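Local coordinates for siderophore-interacting protein (Aeromonas hydrophila, PDB 6K2L), which binds flavin-adenine dinucleotide and, like other siderophore-interacting proteins, probably uses the flavin to reduce ferric siderophores and release their iron, at residues S137-G143 and A162-L168. The protein carries 1 engineered substitution. Numbering follows the deposited sequence.
Sequences SHYYMVG and ARGHIAL
Tyr140 and His165 meet edge against edge on neighbouring parallel strands of a beta-alpha-beta unit. The strands, 138-144 and 163-170, are joined through helix 148-155. They belong to the five-stranded parallel sheet of the C-terminal domain, probably the nucleotide-binding type of ferredoxin reductase-like flavoproteins. Six backbone hydrogen bonds join them, from Arg163 N to Ser137 O at one end to Gly143 N and Ala167 O at the other.

His138, Tyr140, Val142, Arg163, His165 and Ala167 put their side chains on one face of the sheet. Tyr140 CE1 comes within 3.4 Å of His165 CD2. The two rings run side by side with planes 24° apart and no overlap of their faces. The residues pair in register, which puts both side chains on this face. Their similar first torsions, CG anti to the carbonyl carbon (chi1 -54° and -50°), then align the rings. Tyr140 OH is hydrogen-bonded to Glu210 N, which holds the hydroxyl end of that ring. Phe204 of helix 198-205 packs on Tyr140, Val142 and Ala167. His138 CD2 lies 3.9 Å from Arg163 CB, while the arginine chain bends at chi3 and carries its guanidinium away.

The other face holds Tyr139, Met141, Ile166 and Leu168. Ala162 CB sits at the ring edge of Tyr139, 3.8 Å from CE2. The ring's hydroxyl is hydrogen-bonded to Gln134 O. Gly164, without a side chain, brings its CA into a CA-H...O contact with Tyr139 O at 3.0 Å. Met141 CB touches Ile166 CG1. The end of Leu168 leans toward the neighbouring strand, with CD2 3.6 Å from Gly143 O.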
ATOM      1  N   SER A 137      -7.656  -0.303  16.066  1.00 20.20           N
ATOM      2  CA  SER A 137      -7.761   1.098  16.405  1.00 19.63           C
ATOM      3  C   SER A 137      -6.518   1.617  17.112  1.00 23.21           C
ATOM      4  O   SER A 137      -6.199   2.804  16.984  1.00 24.24           O
ATOM      5  CB  SER A 137      -9.007   1.335  17.264  1.00 23.03           C
ATOM      6  OG  SER A 137      -8.695   1.265  18.634  1.00 31.81           O
ATOM      7  N   HIS A 138      -5.791   0.754  17.815  1.00 20.23           N
ATOM      8  CA  HIS A 138      -4.557   1.118  18.490  1.00 17.15           C
ATOM      9  C   HIS A 138      -3.397   0.315  17.907  1.00 19.56           C
ATOM     10  O   HIS A 138      -3.547  -0.865  17.577  1.00 19.61           O
ATOM     11  CB  HIS A 138      -4.705   0.885  19.982  1.00 20.25           C
ATOM     12  CG  HIS A 138      -5.633   1.863  20.634  1.00 26.00           C
ATOM     13  ND1 HIS A 138      -7.003   1.692  20.647  1.00 20.63           N
ATOM     14  CD2 HIS A 138      -5.390   3.028  21.284  1.00 23.20           C
ATOM     15  CE1 HIS A 138      -7.564   2.720  21.257  1.00 21.51           C
ATOM     16  NE2 HIS A 138      -6.607   3.537  21.665  1.00 25.88           N
ATOM     17  N   TYR A 139      -2.246   0.967  17.757  1.00 18.53           N
ATOM     18  CA  TYR A 139      -1.053   0.361  17.168  1.00 18.29           C
ATOM     19  C   TYR A 139       0.166   0.651  18.039  1.00 16.74           C
ATOM     20  O   TYR A 139       0.462   1.812  18.343  1.00 12.83           O
ATOM     21  CB  TYR A 139      -0.805   0.891  15.761  1.00 13.15           C
ATOM     22  CG  TYR A 139      -1.792   0.428  14.740  1.00 19.23           C
ATOM     23  CD1 TYR A 139      -1.717  -0.849  14.200  1.00 20.13           C
ATOM     24  CD2 TYR A 139      -2.795   1.286  14.291  1.00 24.57           C
ATOM     25  CE1 TYR A 139      -2.622  -1.269  13.254  1.00 27.49           C
ATOM     26  CE2 TYR A 139      -3.729   0.887  13.348  1.00 23.74           C
ATOM     27  CZ  TYR A 139      -3.641  -0.391  12.823  1.00 31.22           C
ATOM     28  OH  TYR A 139      -4.555  -0.783  11.856  1.00 24.89           O
ATOM     29  N   TYR A 140       0.889  -0.390  18.417  1.00 16.37           N
ATOM     30  CA  TYR A 140       2.056  -0.241  19.283  1.00 18.62           C
ATOM     31  C   TYR A 140       3.213  -0.973  18.636  1.00 18.60           C
ATOM     32  O   TYR A 140       3.207  -2.209  18.586  1.00 16.22           O
ATOM     33  CB  TYR A 140       1.788  -0.798  20.677  1.00 18.56           C
ATOM     34  CG  TYR A 140       0.570  -0.212  21.319  1.00 16.88           C
ATOM     35  CD1 TYR A 140       0.602   1.053  21.896  1.00 20.01           C
ATOM     36  CD2 TYR A 140      -0.627  -0.911  21.323  1.00 19.47           C
ATOM     37  CE1 TYR A 140      -0.534   1.594  22.492  1.00 22.43           C
ATOM     38  CE2 TYR A 140      -1.748  -0.388  21.900  1.00 23.95           C
ATOM     39  CZ  TYR A 140      -1.711   0.861  22.474  1.00 23.33           C
ATOM     40  OH  TYR A 140      -2.866   1.333  23.032  1.00 23.14           O
ATOM     41  N   MET A 141       4.227  -0.221  18.199  1.00 16.24           N
ATOM     42  CA  MET A 141       5.218  -0.731  17.271  1.00 12.26           C
ATOM     43  C   MET A 141       6.603  -0.364  17.804  1.00 12.17           C
ATOM     44  O   MET A 141       6.819   0.768  18.237  1.00 11.86           O
ATOM     45  CB  MET A 141       4.957  -0.116  15.895  1.00 12.83           C
ATOM     46  CG  MET A 141       3.617  -0.576  15.225  1.00 12.54           C
ATOM     47  SD  MET A 141       3.622  -0.079  13.498  1.00 11.92           S
ATOM     48  CE  MET A 141       1.883   0.419  13.211  1.00 37.56           C
ATOM     49  N   VAL A 142       7.549  -1.303  17.777  1.00  9.14           N
ATOM     50  CA  VAL A 142       8.930  -1.018  18.164  1.00 12.55           C
ATOM     51  C   VAL A 142       9.840  -1.608  17.098  1.00 13.32           C
ATOM     52  O   VAL A 142       9.529  -2.654  16.515  1.00 11.42           O
ATOM     53  CB  VAL A 142       9.273  -1.566  19.578  1.00 14.00           C
ATOM     54  CG1 VAL A 142      10.737  -1.430  19.875  1.00 16.03           C
ATOM     55  CG2 VAL A 142       8.465  -0.849  20.684  1.00 18.10           C
ATOM     56  N   GLY A 143      10.939  -0.913  16.804  1.00 13.26           N
ATOM     57  CA  GLY A 143      11.934  -1.491  15.916  1.00 16.47           C
ATOM     58  C   GLY A 143      13.209  -0.671  15.881  1.00 15.82           C
ATOM     59  O   GLY A 143      13.370   0.314  16.609  1.00 13.42           O
ATOM     60  N   ALA A 162      -6.254   6.311  13.315  1.00 15.52           N
ATOM     61  CA  ALA A 162      -5.505   5.321  14.073  1.00 18.26           C
ATOM     62  C   ALA A 162      -4.780   5.982  15.238  1.00 19.44           C
ATOM     63  O   ALA A 162      -4.467   7.177  15.206  1.00 19.69           O
ATOM     64  CB  ALA A 162      -4.502   4.605  13.183  1.00 15.06           C
ATOM     65  N   ARG A 163      -4.543   5.201  16.288  1.00 13.71           N
ATOM     66  CA  ARG A 163      -3.888   5.698  17.488  1.00 17.65           C
ATOM     67  C   ARG A 163      -2.788   4.735  17.900  1.00 17.03           C
ATOM     68  O   ARG A 163      -2.761   3.578  17.488  1.00 17.94           O
ATOM     69  CB  ARG A 163      -4.877   5.868  18.633  1.00 17.09           C
ATOM     70  CG  ARG A 163      -5.921   6.906  18.337  1.00 24.67           C
ATOM     71  CD  ARG A 163      -6.511   7.462  19.606  1.00 25.04           C
ATOM     72  NE  ARG A 163      -5.602   8.392  20.280  1.00 31.63           N
ATOM     73  CZ  ARG A 163      -5.440   9.676  19.957  1.00 33.54           C
ATOM     74  NH1 ARG A 163      -6.127  10.211  18.946  1.00 32.97           N
ATOM     75  NH2 ARG A 163      -4.595  10.428  20.662  1.00 29.74           N
ATOM     76  N   GLY A 164      -1.881   5.214  18.718  1.00 17.88           N
ATOM     77  CA  GLY A 164      -0.923   4.321  19.316  1.00 15.56           C
ATOM     78  C   GLY A 164       0.389   5.010  19.598  1.00 16.91           C
ATOM     79  O   GLY A 164       0.472   6.229  19.721  1.00 11.68           O
ATOM     80  N   HIS A 165       1.434   4.196  19.705  1.00 17.37           N
ATOM     81  CA  HIS A 165       2.772   4.674  19.991  1.00 13.53           C
ATOM     82  C   HIS A 165       3.768   3.844  19.202  1.00 14.47           C
ATOM     83  O   HIS A 165       3.620   2.620  19.080  1.00 15.04           O
ATOM     84  CB  HIS A 165       3.101   4.582  21.484  1.00 16.17           C
ATOM     85  CG  HIS A 165       2.056   5.176  22.384  1.00 22.51           C
ATOM     86  ND1 HIS A 165       2.037   6.512  22.724  1.00 19.50           N
ATOM     87  CD2 HIS A 165       1.010   4.611  23.034  1.00 22.42           C
ATOM     88  CE1 HIS A 165       1.024   6.745  23.536  1.00 19.40           C
ATOM     89  NE2 HIS A 165       0.393   5.605  23.752  1.00 22.27           N
ATOM     90  N   ILE A 166       4.791   4.522  18.692  1.00 12.45           N
ATOM     91  CA  ILE A 166       5.906   3.919  17.988  1.00 13.48           C
ATOM     92  C   ILE A 166       7.195   4.411  18.639  1.00 12.62           C
ATOM     93  O   ILE A 166       7.354   5.614  18.886  1.00 17.32           O
ATOM     94  CB  ILE A 166       5.862   4.279  16.487  1.00 12.68           C
ATOM     95  CG1 ILE A 166       4.561   3.755  15.883  1.00 10.99           C
ATOM     96  CG2 ILE A 166       7.096   3.732  15.759  1.00 10.01           C
ATOM     97  CD1 ILE A 166       4.321   4.216  14.493  1.00 13.33           C
ATOM     98  N   ALA A 167       8.117   3.493  18.926  1.00 13.76           N
ATOM     99  CA  ALA A 167       9.449   3.857  19.407  1.00 12.88           C
ATOM    100  C   ALA A 167      10.498   3.207  18.510  1.00 14.31           C
ATOM    101  O   ALA A 167      10.411   2.010  18.228  1.00 15.89           O
ATOM    102  CB  ALA A 167       9.652   3.427  20.859  1.00 12.40           C
ATOM    103  N   LEU A 168      11.502   3.972  18.080  1.00 12.40           N
ATOM    104  CA  LEU A 168      12.573   3.411  17.259  1.00 12.72           C
ATOM    105  C   LEU A 168      13.948   3.601  17.896  1.00 19.27           C
ATOM    106  O   LEU A 168      14.263   4.687  18.377  1.00 18.49           O
ATOM    107  CB  LEU A 168      12.563   4.042  15.888  1.00 11.24           C
ATOM    108  CG  LEU A 168      11.264   3.851  15.090  1.00 15.69           C
ATOM    109  CD1 LEU A 168      11.281   4.717  13.850  1.00 13.96           C
ATOM    110  CD2 LEU A 168      11.075   2.397  14.707  1.00 16.70           C
TER